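Local atomic coordinates of beta-hexosaminidase (Neisseria gonorrhoeae, PDB entry 6JTJ), a protein that probably takes part in peptidoglycan recycling as a family 3 glycoside hydrolase that cleaves terminal beta-1,4-linked N-acetylglucosamine from peptide-linked cell-wall fragments. Residues I73-N78 and A103-G108; E116-L121 and T152-C157. One frame throughout, in Å; residues are numbered along the deposited sequence.

Interaction 1 (I73-N78 and A103-G108); sequences ILFRRN and AVDHEG. With NAG (2-acetamido-2-deoxy-beta-D-glucopyranose), chain I.
Two flat groups, the Phe75 ring and the Asp105 carboxylate, approach each other beside the bound N-acetylglucosamine. The ring meets the carboxylate obliquely, Phe75 CE1 lying 4.3 Å from Asp105 OD2, while O6 of the sugar stands at the ring edge, near its plane. The carboxylate itself turns both oxygens to the sugar: Asp105 OD1 accepts from NAG O4 at 2.8 Å, and Asp105 OD2 accepts from NAG O6 at 2.7 Å. Its CG sits beside the backbone N (chi1 -64°), which lets OD2 share a water with the Asp105 amide. That water accepts from Asp105 N and donates to Asp105 OD2 and to Leu74 O, each 2.8 Å from the water oxygen. It thereby bridges the segments 73-78 and 103-108 beyond their direct backbone bond.

Further back the strands pair directly and in parallel. Leu74 N donates to Ala103 O at 2.9 Å with an N-H...O angle of 169°, and the same carbonyl receives a CA-H contact from Ile73. Methyl groups fill in around this pairing: Val104 CG2 lies 3.6 Å from Leu74 O, and the extended Ile73 side chain brings CD1 to 3.9 Å from Asp105 OD2. Beyond the strand, Asn78 OD1 accepts from Phe75 N with a lone pair lying in the plane of its amide, tying down the turn that carries the ring.

Strands 69-74 and 101-108, joined through helix 82-94, form a beta-alpha-beta unit of the TIM barrel, and their C-terminal ends help line the sugar site. Asp105 OD2 also forms a salt bridge with Arg113, which would probably hold the carboxylate in place and help keep it negative. Two hydroxyls gripped by one carboxylate, O4 among them, are consistent with recognition of a terminal, non-reducing sugar, whose O4 carries no further residue.

Interaction 2 (E116-L121 and T152-C157); sequences EGFTRL and TELSAC
Hydrogen bonding comes first: the Glu153 carboxylate takes two donors from Thr119, one per oxygen. Thr119 N donates to Glu153 OE1 at 2.8 Å with an N-H...O angle of 154°, and Thr119 OG1 donates to Glu153 OE2 at a short 2.5 Å. Both oxygens accept on their syn lone pairs, so the two donors sit side by side across the open end of the carboxylate, a two-point grip that should restrain its rotation. It works because Thr119 OG1 is placed beside its own backbone N (chi1 -57°), so that hydroxyl and amide present their hydrogens together, while the extended Glu153 chain reaches out from the helix to meet them.

Apolar and ring contacts gather on Phe118. Its side chain runs past that of Glu153 in the opposite direction, with ring and carboxylate planes 60° apart; Phe118 CD2 lies 3.8 Å from Glu153 CB. Farther along the ring, Phe118 CE2 meets Leu154 CD2 at 3.8 Å, the two side chains crossing steeply.

A sulfur-aromatic contact completes the set. Cys157 SG is 3.9 Å from Phe118 CZ and 5.1 Å from the ring centroid, an oblique approach.

The contact thus fastens the loop between strand 111-112 and helix 124-134 onto the C-terminal end of helix 136-155. Helix 369-382 adjoins the polar side, where Gln375 NE2 also donates to Glu153 OE2 and Val378 touches Thr119; helix 82-94 borders the ring side, with Ile82 against both Phe118 and Cys157.

From the N terminus, strand 69-74 leads through 73-78 into helix 82-94, and the chain returns on strand 101-108, where interaction 1 closes this beta-alpha-beta excursion. Only afterwards does interaction 2 open: the loop 116-121 runs into helices 124-134 and 136-155, and 152-157 brings the chain back to it. The two closures follow in series, neither nested nor crossed, yet they abut in space with centres 11 Å apart. His106 CE1 packs 3.7 Å from Leu154 CD2, and Gly108 CA lies 3.6 Å from Leu121 CB. Sugar-binding strand ends are thereby joined to the helical layer outside the barrel.

Interaction 1 (I73-N78 and A103-G108)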
ATOM      1  N   ILE C  73      -4.757   7.984 -18.366  1.00 27.52           N
ATOM      2  CA  ILE C  73      -3.782   7.183 -17.646  1.00 26.87           C
ATOM      3  C   ILE C  73      -4.034   5.729 -18.005  1.00 27.44           C
ATOM      4  O   ILE C  73      -5.176   5.271 -17.976  1.00 26.46           O
ATOM      5  CB  ILE C  73      -3.818   7.400 -16.102  1.00 26.77           C
ATOM      6  CG1 ILE C  73      -2.863   6.450 -15.373  1.00 27.33           C
ATOM      7  CG2 ILE C  73      -5.211   7.175 -15.533  1.00 27.44           C
ATOM      8  CD1 ILE C  73      -2.702   6.801 -13.904  1.00 29.15           C
ATOM      9  N   LEU C  74      -2.960   5.015 -18.325  1.00 26.71           N
ATOM     10  CA  LEU C  74      -3.042   3.601 -18.641  1.00 30.04           C
ATOM     11  C   LEU C  74      -2.570   2.729 -17.484  1.00 30.53           C
ATOM     12  O   LEU C  74      -1.821   3.171 -16.605  1.00 26.88           O
ATOM     13  CB  LEU C  74      -2.207   3.283 -19.878  1.00 30.33           C
ATOM     14  CG  LEU C  74      -2.641   4.004 -21.163  1.00 32.80           C
ATOM     15  CD1 LEU C  74      -1.668   3.708 -22.287  1.00 33.23           C
ATOM     16  CD2 LEU C  74      -4.056   3.607 -21.572  1.00 35.22           C
ATOM     17  N   PHE C  75      -3.041   1.485 -17.502  1.00 30.54           N
ATOM     18  CA  PHE C  75      -2.755   0.503 -16.471  1.00 31.89           C
ATOM     19  C   PHE C  75      -2.395  -0.816 -17.135  1.00 33.99           C
ATOM     20  O   PHE C  75      -2.450  -0.934 -18.358  1.00 30.93           O
ATOM     21  CB  PHE C  75      -3.975   0.323 -15.574  1.00 32.06           C
ATOM     22  CG  PHE C  75      -4.320   1.547 -14.783  1.00 31.68           C
ATOM     23  CD1 PHE C  75      -3.624   1.856 -13.637  1.00 29.98           C
ATOM     24  CD2 PHE C  75      -5.328   2.398 -15.203  1.00 32.60           C
ATOM     25  CE1 PHE C  75      -3.938   2.973 -12.906  1.00 30.81           C
ATOM     26  CE2 PHE C  75      -5.642   3.526 -14.484  1.00 32.33           C
ATOM     27  CZ  PHE C  75      -4.949   3.809 -13.325  1.00 31.93           C
ATOM     28  N   ARG C  76      -2.050  -1.817 -16.325  1.00 36.98           N
ATOM     29  CA  ARG C  76      -1.661  -3.113 -16.860  1.00 35.81           C
ATOM     30  C   ARG C  76      -2.773  -3.761 -17.704  1.00 35.27           C
ATOM     31  O   ARG C  76      -2.482  -4.439 -18.662  1.00 32.55           O
ATOM     32  CB  ARG C  76      -1.227  -4.065 -15.750  1.00 35.41           C
ATOM     33  CG  ARG C  76      -0.694  -5.398 -16.269  1.00 33.28           C
ATOM     34  CD  ARG C  76       0.013  -6.206 -15.201  1.00 33.42           C
ATOM     35  NE  ARG C  76       1.296  -5.613 -14.809  1.00 30.02           N
ATOM     36  CZ  ARG C  76       2.080  -6.086 -13.842  1.00 30.56           C
ATOM     37  NH1 ARG C  76       1.742  -7.188 -13.171  1.00 29.81           N
ATOM     38  NH2 ARG C  76       3.211  -5.457 -13.528  1.00 29.21           N
ATOM     39  N   ARG C  77      -4.032  -3.541 -17.336  1.00 37.09           N
ATOM     40  CA  ARG C  77      -5.172  -4.097 -18.080  1.00 39.19           C
ATOM     41  C   ARG C  77      -5.280  -3.552 -19.504  1.00 41.65           C
ATOM     42  O   ARG C  77      -6.003  -4.108 -20.327  1.00 47.34           O
ATOM     43  CB  ARG C  77      -6.492  -3.815 -17.354  1.00 36.99           C
ATOM     44  CG  ARG C  77      -6.858  -2.346 -17.287  1.00 35.62           C
ATOM     45  CD  ARG C  77      -8.247  -2.143 -16.721  1.00 35.14           C
ATOM     46  NE  ARG C  77      -8.672  -0.766 -16.961  1.00 34.29           N
ATOM     47  CZ  ARG C  77      -8.532   0.234 -16.099  1.00 35.15           C
ATOM     48  NH1 ARG C  77      -8.003   0.031 -14.894  1.00 33.59           N
ATOM     49  NH2 ARG C  77      -8.949   1.448 -16.429  1.00 34.81           N
ATOM     50  N   ASN C  78      -4.566  -2.468 -19.789  1.00 41.40           N
ATOM     51  CA  ASN C  78      -4.540  -1.893 -21.125  1.00 38.62           C
ATOM     52  C   ASN C  78      -3.371  -2.405 -21.949  1.00 39.47           C
ATOM     53  O   ASN C  78      -3.150  -1.927 -23.065  1.00 37.61           O
ATOM     54  CB  ASN C  78      -4.455  -0.373 -21.042  1.00 35.49           C
ATOM     55  CG  ASN C  78      -5.532   0.223 -20.187  1.00 35.95           C
ATOM     56  OD1 ASN C  78      -5.249   0.917 -19.210  1.00 36.95           O
ATOM     57  ND2 ASN C  78      -6.791  -0.041 -20.536  1.00 36.10           N
ATOM     58  N   ALA C 103      -0.399   9.007 -19.854  1.00 25.75           N
ATOM     59  CA  ALA C 103       0.528   8.719 -18.764  1.00 25.63           C
ATOM     60  C   ALA C 103       0.391   7.300 -18.244  1.00 24.58           C
ATOM     61  O   ALA C 103      -0.580   6.602 -18.540  1.00 24.99           O
ATOM     62  CB  ALA C 103       0.321   9.705 -17.628  1.00 25.12           C
ATOM     63  N   VAL C 104       1.412   6.878 -17.502  1.00 25.78           N
ATOM     64  CA  VAL C 104       1.447   5.561 -16.856  1.00 26.42           C
ATOM     65  C   VAL C 104       2.347   5.623 -15.612  1.00 26.06           C
ATOM     66  O   VAL C 104       3.206   6.498 -15.497  1.00 25.58           O
ATOM     67  CB  VAL C 104       1.966   4.482 -17.830  1.00 26.92           C
ATOM     68  CG1 VAL C 104       3.460   4.652 -18.091  1.00 27.04           C
ATOM     69  CG2 VAL C 104       1.671   3.082 -17.322  1.00 27.17           C
ATOM     70  N   ASP C 105       2.106   4.720 -14.674  1.00 26.83           N
ATOM     71  CA  ASP C 105       2.950   4.543 -13.500  1.00 26.22           C
ATOM     72  C   ASP C 105       4.075   3.542 -13.787  1.00 26.55           C
ATOM     73  O   ASP C 105       3.911   2.338 -13.558  1.00 26.12           O
ATOM     74  CB  ASP C 105       2.113   4.044 -12.303  1.00 26.72           C
ATOM     75  CG  ASP C 105       1.064   5.050 -11.846  1.00 26.74           C
ATOM     76  OD1 ASP C 105       1.464   6.168 -11.470  1.00 30.37           O
ATOM     77  OD2 ASP C 105      -0.143   4.715 -11.817  1.00 26.28           O
ATOM     78  N   HIS C 106       5.198   4.040 -14.313  1.00 26.16           N
ATOM     79  CA  HIS C 106       6.440   3.269 -14.353  1.00 25.84           C
ATOM     80  C   HIS C 106       7.429   3.906 -13.414  1.00 25.85           C
ATOM     81  O   HIS C 106       8.093   4.881 -13.764  1.00 27.95           O
ATOM     82  CB  HIS C 106       7.035   3.185 -15.763  1.00 25.93           C
ATOM     83  CG  HIS C 106       6.532   2.021 -16.559  1.00 24.97           C
ATOM     84  ND1 HIS C 106       7.278   1.415 -17.544  1.00 24.96           N
ATOM     85  CD2 HIS C 106       5.360   1.355 -16.515  1.00 24.62           C
ATOM     86  CE1 HIS C 106       6.592   0.413 -18.061  1.00 25.45           C
ATOM     87  NE2 HIS C 106       5.421   0.360 -17.461  1.00 25.85           N
ATOM     88  N   GLU C 107       7.503   3.358 -12.208  1.00 23.73           N
ATOM     89  CA  GLU C 107       8.486   3.775 -11.224  1.00 21.92           C
ATOM     90  C   GLU C 107       9.665   2.827 -11.252  1.00 22.37           C
ATOM     91  O   GLU C 107      10.815   3.258 -11.219  1.00 20.88           O
ATOM     92  CB  GLU C 107       7.890   3.745  -9.821  1.00 21.33           C
ATOM     93  CG  GLU C 107       6.820   4.787  -9.569  1.00 20.75           C
ATOM     94  CD  GLU C 107       6.137   4.619  -8.221  1.00 20.33           C
ATOM     95  OE1 GLU C 107       6.735   4.020  -7.301  1.00 21.35           O
ATOM     96  OE2 GLU C 107       5.002   5.095  -8.085  1.00 19.45           O
ATOM     97  N   GLY C 108       9.360   1.534 -11.243  1.00 22.04           N
ATOM     98  CA  GLY C 108      10.350   0.509 -11.035  1.00 22.13           C
ATOM     99  C   GLY C 108       9.935  -0.475  -9.947  1.00 22.58           C
ATOM    100  O   GLY C 108       9.100  -0.182  -9.098  1.00 21.52           O
TER
HETATM  101  C1  NAG I 401      -1.960   6.603  -6.196  1.00 49.64           C
HETATM  102  C2  NAG I 401      -0.501   6.194  -5.948  1.00 48.63           C
HETATM  103  C3  NAG I 401       0.425   6.977  -6.849  1.00 47.41           C
HETATM  104  C4  NAG I 401      -0.033   6.896  -8.304  1.00 47.08           C
HETATM  105  C5  NAG I 401      -1.446   7.423  -8.464  1.00 46.56           C
HETATM  106  C6  NAG I 401      -1.971   7.169  -9.881  1.00 46.47           C
HETATM  107  C7  NAG I 401       0.616   5.616  -3.785  1.00 55.58           C
HETATM  108  C8  NAG I 401       0.961   4.315  -4.379  1.00 55.02           C
HETATM  109  N2  NAG I 401      -0.081   6.428  -4.588  1.00 50.48           N
HETATM  110  O1  NAG I 401      -2.841   5.583  -5.764  1.00 48.37           O
HETATM  111  O3  NAG I 401       1.735   6.481  -6.689  1.00 41.73           O
HETATM  112  O4  NAG I 401       0.839   7.588  -9.161  1.00 39.15           O
HETATM  113  O5  NAG I 401      -2.294   6.733  -7.570  1.00 49.95           O
HETATM  114  O6  NAG I 401      -2.075   5.790 -10.199  1.00 41.56           O
HETATM  115  O7  NAG I 401       0.930   5.878  -2.611  1.00 51.89           O
HETATM  116  O   HOH W   1      -0.267   3.352 -14.223  1.00 18.81           O

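Interaction 2 (E116-L121 and T152-C157)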
ATOM      1  N   GLU C 116       6.000  -7.340 -20.274  1.00 41.61           N
ATOM      2  CA  GLU C 116       6.472  -8.088 -21.444  1.00 47.44           C
ATOM      3  C   GLU C 116       6.942  -7.162 -22.558  1.00 43.95           C
ATOM      4  O   GLU C 116       6.210  -6.285 -22.992  1.00 46.17           O
ATOM      5  CB  GLU C 116       5.385  -9.023 -21.970  1.00 54.89           C
ATOM      6  CG  GLU C 116       5.880  -9.971 -23.062  1.00 62.92           C
ATOM      7  CD  GLU C 116       4.765 -10.684 -23.814  1.00 69.35           C
ATOM      8  OE1 GLU C 116       5.000 -11.804 -24.345  1.00 76.36           O
ATOM      9  OE2 GLU C 116       3.657 -10.120 -23.904  1.00 72.40           O
ATOM     10  N   GLY C 117       8.184  -7.347 -22.995  1.00 41.28           N
ATOM     11  CA  GLY C 117       8.763  -6.529 -24.050  1.00 40.84           C
ATOM     12  C   GLY C 117       9.468  -5.288 -23.543  1.00 41.52           C
ATOM     13  O   GLY C 117      10.063  -4.549 -24.332  1.00 37.74           O
ATOM     14  N   PHE C 118       9.438  -5.064 -22.223  1.00 37.71           N
ATOM     15  CA  PHE C 118      10.114  -3.922 -21.603  1.00 34.49           C
ATOM     16  C   PHE C 118      11.272  -4.433 -20.781  1.00 32.79           C
ATOM     17  O   PHE C 118      11.234  -5.554 -20.279  1.00 38.71           O
ATOM     18  CB  PHE C 118       9.126  -3.145 -20.690  1.00 32.74           C
ATOM     19  CG  PHE C 118       8.191  -2.241 -21.438  1.00 29.53           C
ATOM     20  CD1 PHE C 118       7.057  -2.741 -22.046  1.00 28.56           C
ATOM     21  CD2 PHE C 118       8.448  -0.875 -21.522  1.00 30.19           C
ATOM     22  CE1 PHE C 118       6.208  -1.910 -22.754  1.00 28.29           C
ATOM     23  CE2 PHE C 118       7.594  -0.030 -22.216  1.00 30.41           C
ATOM     24  CZ  PHE C 118       6.477  -0.546 -22.839  1.00 29.27           C
ATOM     25  N   THR C 119      12.291  -3.612 -20.599  1.00 31.43           N
ATOM     26  CA  THR C 119      13.308  -3.889 -19.607  1.00 32.17           C
ATOM     27  C   THR C 119      12.647  -3.835 -18.231  1.00 34.01           C
ATOM     28  O   THR C 119      11.878  -2.917 -17.959  1.00 29.00           O
ATOM     29  CB  THR C 119      14.401  -2.833 -19.619  1.00 34.24           C
ATOM     30  OG1 THR C 119      14.941  -2.775 -20.924  1.00 38.24           O
ATOM     31  CG2 THR C 119      15.511  -3.151 -18.636  1.00 32.20           C
ATOM     32  N   ARG C 120      12.936  -4.829 -17.383  1.00 33.37           N
ATOM     33  CA  ARG C 120      12.442  -4.826 -16.012  1.00 31.93           C
ATOM     34  C   ARG C 120      13.214  -3.792 -15.214  1.00 28.11           C
ATOM     35  O   ARG C 120      14.430  -3.802 -15.192  1.00 34.07           O
ATOM     36  CB  ARG C 120      12.583  -6.213 -15.381  1.00 32.51           C
ATOM     37  CG  ARG C 120      11.801  -6.380 -14.086  1.00 32.95           C
ATOM     38  CD  ARG C 120      10.311  -6.514 -14.352  1.00 32.49           C
ATOM     39  NE  ARG C 120       9.571  -6.780 -13.119  1.00 35.25           N
ATOM     40  CZ  ARG C 120       9.161  -5.866 -12.242  1.00 35.34           C
ATOM     41  NH1 ARG C 120       9.394  -4.571 -12.442  1.00 37.20           N
ATOM     42  NH2 ARG C 120       8.507  -6.255 -11.148  1.00 33.99           N
ATOM     43  N   LEU C 121      12.500  -2.886 -14.566  1.00 26.93           N
ATOM     44  CA  LEU C 121      13.123  -1.772 -13.860  1.00 26.05           C
ATOM     45  C   LEU C 121      13.334  -2.104 -12.387  1.00 24.89           C
ATOM     46  O   LEU C 121      12.484  -2.751 -11.774  1.00 26.25           O
ATOM     47  CB  LEU C 121      12.246  -0.527 -13.972  1.00 24.99           C
ATOM     48  CG  LEU C 121      11.972  -0.032 -15.390  1.00 25.93           C
ATOM     49  CD1 LEU C 121      10.782   0.909 -15.390  1.00 26.98           C
ATOM     50  CD2 LEU C 121      13.190   0.646 -15.984  1.00 27.17           C
ATOM     51  N   THR C 152      12.543   6.048 -22.544  1.00 29.48           N
ATOM     52  CA  THR C 152      12.688   5.767 -23.973  1.00 30.89           C
ATOM     53  C   THR C 152      11.768   4.633 -24.421  1.00 34.68           C
ATOM     54  O   THR C 152      11.102   4.741 -25.438  1.00 34.37           O
ATOM     55  CB  THR C 152      14.142   5.448 -24.355  1.00 30.89           C
ATOM     56  OG1 THR C 152      15.005   6.521 -23.952  1.00 29.72           O
ATOM     57  CG2 THR C 152      14.258   5.267 -25.870  1.00 34.10           C
ATOM     58  N   GLU C 153      11.707   3.556 -23.650  1.00 36.14           N
ATOM     59  CA  GLU C 153      10.891   2.427 -24.041  1.00 34.06           C
ATOM     60  C   GLU C 153       9.428   2.816 -24.065  1.00 37.95           C
ATOM     61  O   GLU C 153       8.663   2.316 -24.900  1.00 34.83           O
ATOM     62  CB  GLU C 153      11.141   1.230 -23.112  1.00 37.65           C
ATOM     63  CG  GLU C 153      12.542   0.665 -23.253  1.00 39.69           C
ATOM     64  CD  GLU C 153      12.812  -0.566 -22.397  1.00 44.72           C
ATOM     65  OE1 GLU C 153      11.952  -0.993 -21.615  1.00 43.73           O
ATOM     66  OE2 GLU C 153      13.921  -1.114 -22.493  1.00 50.09           O
ATOM     67  N   LEU C 154       9.019   3.686 -23.138  1.00 36.94           N
ATOM     68  CA  LEU C 154       7.630   4.126 -23.114  1.00 37.52           C
ATOM     69  C   LEU C 154       7.361   5.102 -24.245  1.00 34.90           C
ATOM     70  O   LEU C 154       6.300   5.053 -24.865  1.00 31.84           O
ATOM     71  CB  LEU C 154       7.276   4.775 -21.777  1.00 38.30           C
ATOM     72  CG  LEU C 154       7.133   3.859 -20.572  1.00 39.24           C
ATOM     73  CD1 LEU C 154       7.062   4.715 -19.318  1.00 40.73           C
ATOM     74  CD2 LEU C 154       5.899   2.983 -20.696  1.00 39.90           C
ATOM     75  N   SER C 155       8.326   5.970 -24.517  1.00 34.83           N
ATOM     76  CA  SER C 155       8.189   6.945 -25.591  1.00 39.53           C
ATOM     77  C   SER C 155       7.975   6.266 -26.951  1.00 39.60           C
ATOM     78  O   SER C 155       7.199   6.738 -27.768  1.00 34.68           O
ATOM     79  CB  SER C 155       9.414   7.852 -25.644  1.00 40.11           C
ATOM     80  OG  SER C 155       9.540   8.613 -24.466  1.00 43.28           O
ATOM     81  N   ALA C 156       8.631   5.122 -27.148  1.00 41.12           N
ATOM     82  CA  ALA C 156       8.458   4.325 -28.365  1.00 39.46           C
ATOM     83  C   ALA C 156       7.043   3.847 -28.562  1.00 42.35           C
ATOM     84  O   ALA C 156       6.679   3.494 -29.686  1.00 42.01           O
ATOM     85  CB  ALA C 156       9.384   3.130 -28.345  1.00 40.50           C
ATOM     86  N   CYS C 157       6.268   3.779 -27.481  1.00 36.64           N
ATOM     87  CA  CYS C 157       4.937   3.258 -27.572  1.00 36.80           C
ATOM     88  C   CYS C 157       3.901   4.351 -27.597  1.00 37.06           C
ATOM     89  O   CYS C 157       2.719   4.062 -27.589  1.00 39.02           O
ATOM     90  CB  CYS C 157       4.684   2.308 -26.419  1.00 39.00           C
ATOM     91  SG  CYS C 157       5.790   0.869 -26.430  1.00 43.95           S
TER